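Long-range contact in ArsC family reductase (Pseudomonas aeruginosa, PDB 1RW1), which is of unconfirmed function but probably acts as a glutathione-dependent thiol reductase of the ArsC family: residues Val3-Lys8 against Arg91-Leu96. Numbering follows the deposited sequence. Where two conformers were deposited one is given.
Sequences VLYGIK and RPVLEL
The carbonyl oxygen of Val93 receives Tyr5 N at 2.8 Å, while the CA-H of Leu4 makes a weaker contact with it and the Tyr5 ring brings its edge up, CD1 lying 3.5 Å from that same O. Val93 N returns a bond to Tyr5 O, closing one hydrogen-bonded antiparallel pair. Val3 and Glu95 form the next, with Glu95 N meeting Val3 O at 2.8 Å and a nearly straight 172° at the hydrogen. Between them Leu4 and Leu94 make a non-hydrogen-bonded pair. With chi1 at -63°, the Tyr5 ring leans back along its strand, over the Val3-Glu95 pair, and the Glu95 chain, extended beyond CG, crosses the ring at a slant, CG 3.5 Å from Tyr5 CE1. The ring and carboxylate planes stand 73° apart. The hydroxyl-to-OE1 hydrogen bond is doubtful in detail, being implausibly short and involving one of two Glu95 conformers; His41 also bonds the hydroxyl, and Arg44 and Trp45 hold OE2. On the other face, Leu4 CD1 packs 3.5 Å from Pro92 CB and reaches Leu94, an apolar patch bordered by helices 11-22 and 106-113. At the C-terminal end of strand 2-6, the Arg91 side chain, bent at chi3, runs by Gly6, and Ile7 CD1 sits over the centre of one guanidinium face, 3.6 Å from Arg91 CZ. The peptide before Pro92 is cis. A buried central strand 2-6 paired antiparallel with strand 93-95, entered through a cis-proline, is characteristic of the thioredoxin fold, consistent with the sheet order 27-31, 2-6, 93-95, 100-102.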
ATOM      1  N   VAL A   3      -8.764  -6.889   3.854  1.00  7.11           N
ATOM      2  CA  VAL A   3      -8.912  -5.822   2.855  1.00  6.61           C
ATOM      3  C   VAL A   3      -7.573  -5.629   2.146  1.00  6.46           C
ATOM      4  O   VAL A   3      -6.537  -5.439   2.793  1.00  7.31           O
ATOM      5  CB  VAL A   3      -9.365  -4.478   3.478  1.00  7.85           C
ATOM      6  CG1 VAL A   3      -9.641  -3.475   2.372  1.00  7.98           C
ATOM      7  CG2 VAL A   3     -10.598  -4.685   4.351  1.00  9.28           C
ATOM      8  N   LEU A   4      -7.606  -5.701   0.815  1.00  6.38           N
ATOM      9  CA  LEU A   4      -6.448  -5.514  -0.036  1.00  6.16           C
ATOM     10  C   LEU A   4      -6.567  -4.147  -0.705  1.00  5.95           C
ATOM     11  O   LEU A   4      -7.569  -3.871  -1.361  1.00  7.55           O
ATOM     12  CB  LEU A   4      -6.414  -6.619  -1.096  1.00  6.59           C
ATOM     13  CG  LEU A   4      -5.110  -6.691  -1.901  1.00  7.55           C
ATOM     14  CD1 LEU A   4      -3.963  -7.224  -1.047  1.00  8.05           C
ATOM     15  CD2 LEU A   4      -5.318  -7.559  -3.128  1.00  8.47           C
ATOM     16  N   TYR A   5      -5.530  -3.329  -0.593  1.00  5.41           N
ATOM     17  CA  TYR A   5      -5.518  -1.962  -1.104  1.00  5.72           C
ATOM     18  C   TYR A   5      -4.526  -1.852  -2.248  1.00  5.41           C
ATOM     19  O   TYR A   5      -3.359  -2.248  -2.118  1.00  6.31           O
ATOM     20  CB  TYR A   5      -5.072  -0.990  -0.008  1.00  5.88           C
ATOM     21  CG  TYR A   5      -5.969  -0.917   1.201  1.00  5.66           C
ATOM     22  CD1 TYR A   5      -5.916  -1.863   2.190  1.00  6.64           C
ATOM     23  CD2 TYR A   5      -6.868   0.119   1.346  1.00  6.39           C
ATOM     24  CE1 TYR A   5      -6.729  -1.781   3.306  1.00  7.30           C
ATOM     25  CE2 TYR A   5      -7.692   0.215   2.453  1.00  7.19           C
ATOM     26  CZ  TYR A   5      -7.615  -0.741   3.443  1.00  7.37           C
ATOM     27  OH  TYR A   5      -8.424  -0.652   4.552  1.00  9.15           O
ATOM     28  N   GLY A   6      -4.969  -1.258  -3.351  1.00  5.78           N
ATOM     29  CA  GLY A   6      -4.093  -1.014  -4.483  1.00  5.98           C
ATOM     30  C   GLY A   6      -4.902  -0.649  -5.711  1.00  5.64           C
ATOM     31  O   GLY A   6      -5.883   0.086  -5.630  1.00  6.59           O
ATOM     32  N   ILE A   7      -4.480  -1.158  -6.872  1.00  5.88           N
ATOM     33  CA  ILE A   7      -5.136  -0.923  -8.153  1.00  6.39           C
ATOM     34  C   ILE A   7      -5.197  -2.239  -8.922  1.00  6.25           C
ATOM     35  O   ILE A   7      -4.626  -3.242  -8.504  1.00  7.32           O
ATOM     36  CB  ILE A   7      -4.383   0.173  -8.981  1.00  6.44           C
ATOM     37  CG1 ILE A   7      -2.999  -0.329  -9.421  1.00  7.40           C
ATOM     38  CG2 ILE A   7      -4.302   1.474  -8.207  1.00  8.05           C
ATOM     39  CD1 ILE A   7      -2.301   0.589 -10.420  1.00  8.96           C
ATOM     40  N   LYS A   8      -5.885  -2.240 -10.055  1.00  6.79           N
ATOM     41  CA  LYS A   8      -5.986  -3.440 -10.883  1.00  8.13           C
ATOM     42  C   LYS A   8      -4.742  -3.700 -11.738  1.00  8.70           C
ATOM     43  O   LYS A   8      -4.214  -4.816 -11.779  1.00  9.48           O
ATOM     44  CB  LYS A   8      -7.224  -3.327 -11.786  1.00  8.56           C
ATOM     45  CG  LYS A   8      -8.552  -3.342 -11.035  1.00  8.99           C
ATOM     46  CD  LYS A   8      -9.732  -2.955 -11.958  1.00 10.94           C
ATOM     47  CE  LYS A   8     -11.085  -3.044 -11.253  1.00 12.22           C
ATOM     48  NZ  LYS A   8     -12.206  -2.424 -12.057  1.00 15.23           N
ATOM     49  N   ARG A  91       2.377  -1.055  -3.058  1.00  5.74           N
ATOM     50  CA  ARG A  91       1.302  -2.036  -3.282  1.00  6.02           C
ATOM     51  C   ARG A  91       1.817  -3.450  -2.987  1.00  6.09           C
ATOM     52  O   ARG A  91       2.983  -3.770  -3.289  1.00  7.40           O
ATOM     53  CB  ARG A  91       0.718  -1.919  -4.676  1.00  6.60           C
ATOM     54  CG  ARG A  91       0.056  -0.577  -4.914  1.00  6.00           C
ATOM     55  CD  ARG A  91      -0.676  -0.517  -6.220  1.00  6.53           C
ATOM     56  NE  ARG A  91       0.169  -0.577  -7.400  1.00  7.19           N
ATOM     57  CZ  ARG A  91       0.526   0.474  -8.126  1.00  7.39           C
ATOM     58  NH1 ARG A  91       0.210   1.711  -7.781  1.00  7.98           N
ATOM     59  NH2 ARG A  91       1.207   0.264  -9.236  1.00  8.83           N
ATOM     60  N   PRO A  92       0.885  -4.342  -2.670  1.00  6.42           N
ATOM     61  CA  PRO A  92      -0.363  -4.030  -1.979  1.00  5.96           C
ATOM     62  C   PRO A  92      -0.166  -3.537  -0.573  1.00  5.80           C
ATOM     63  O   PRO A  92       0.941  -3.582  -0.048  1.00  6.84           O
ATOM     64  CB  PRO A  92      -1.094  -5.397  -1.938  1.00  7.47           C
ATOM     65  CG  PRO A  92      -0.225  -6.362  -2.695  1.00  7.43           C
ATOM     66  CD  PRO A  92       1.151  -5.781  -2.596  1.00  7.36           C
ATOM     67  N   VAL A  93      -1.260  -3.109   0.053  1.00  5.94           N
ATOM     68  CA  VAL A  93      -1.382  -3.161   1.510  1.00  6.17           C
ATOM     69  C   VAL A  93      -2.471  -4.173   1.795  1.00  5.94           C
ATOM     70  O   VAL A  93      -3.528  -4.153   1.155  1.00  6.57           O
ATOM     71  CB  VAL A  93      -1.685  -1.800   2.151  1.00  6.89           C
ATOM     72  CG1 VAL A  93      -1.845  -1.942   3.652  1.00  8.26           C
ATOM     73  CG2 VAL A  93      -0.597  -0.802   1.824  1.00  8.54           C
ATOM     74  N   LEU A  94      -2.230  -5.083   2.733  1.00  6.85           N
ATOM     75  CA  LEU A  94      -3.205  -6.104   3.098  1.00  6.91           C
ATOM     76  C   LEU A  94      -3.481  -5.973   4.581  1.00  7.43           C
ATOM     77  O   LEU A  94      -2.569  -6.145   5.403  1.00  8.62           O
ATOM     78  CB  LEU A  94      -2.681  -7.493   2.781  1.00  7.56           C
ATOM     79  CG  LEU A  94      -3.564  -8.667   3.230  1.00  8.77           C
ATOM     80  CD1 LEU A  94      -4.949  -8.648   2.586  1.00  9.61           C
ATOM     81  CD2 LEU A  94      -2.862  -9.982   2.915  1.00 11.20           C
ATOM     82  N   GLU A  95      -4.732  -5.659   4.923  1.00  8.05           N
ATOM     83  CA  GLU A  95      -5.193  -5.542   6.305  1.00  8.67           C
ATOM     84  C   GLU A  95      -5.700  -6.884   6.787  1.00  9.25           C
ATOM     85  O   GLU A  95      -6.588  -7.472   6.191  1.00 10.45           O
ATOM     86  CB  GLU A  95      -6.211  -4.418   6.417  0.50 10.57           C
ATOM     87  CG  GLU A  95      -5.521  -3.065   6.289  0.50 10.99           C
ATOM     88  CD  GLU A  95      -6.462  -1.916   6.473  0.50 10.77           C
ATOM     89  OE1 GLU A  95      -7.689  -2.112   6.340  0.50 10.93           O
ATOM     90  OE2 GLU A  95      -5.968  -0.818   6.765  0.50  6.56           O
ATOM     91  N   LEU A  96      -5.098  -7.356   7.865  1.00 10.14           N
ATOM     92  CA  LEU A  96      -5.339  -8.677   8.420  1.00 11.68           C
ATOM     93  C   LEU A  96      -6.180  -8.646   9.698  1.00 13.76           C
ATOM     94  O   LEU A  96      -6.534  -9.684  10.241  1.00 17.53           O
ATOM     95  CB  LEU A  96      -3.999  -9.347   8.751  1.00 12.97           C
ATOM     96  CG  LEU A  96      -3.091  -9.601   7.551  1.00 14.66           C
ATOM     97  CD1 LEU A  96      -1.687  -9.922   8.015  1.00 17.47           C
ATOM     98  CD2 LEU A  96      -3.655 -10.695   6.675  1.00 17.43           C
TER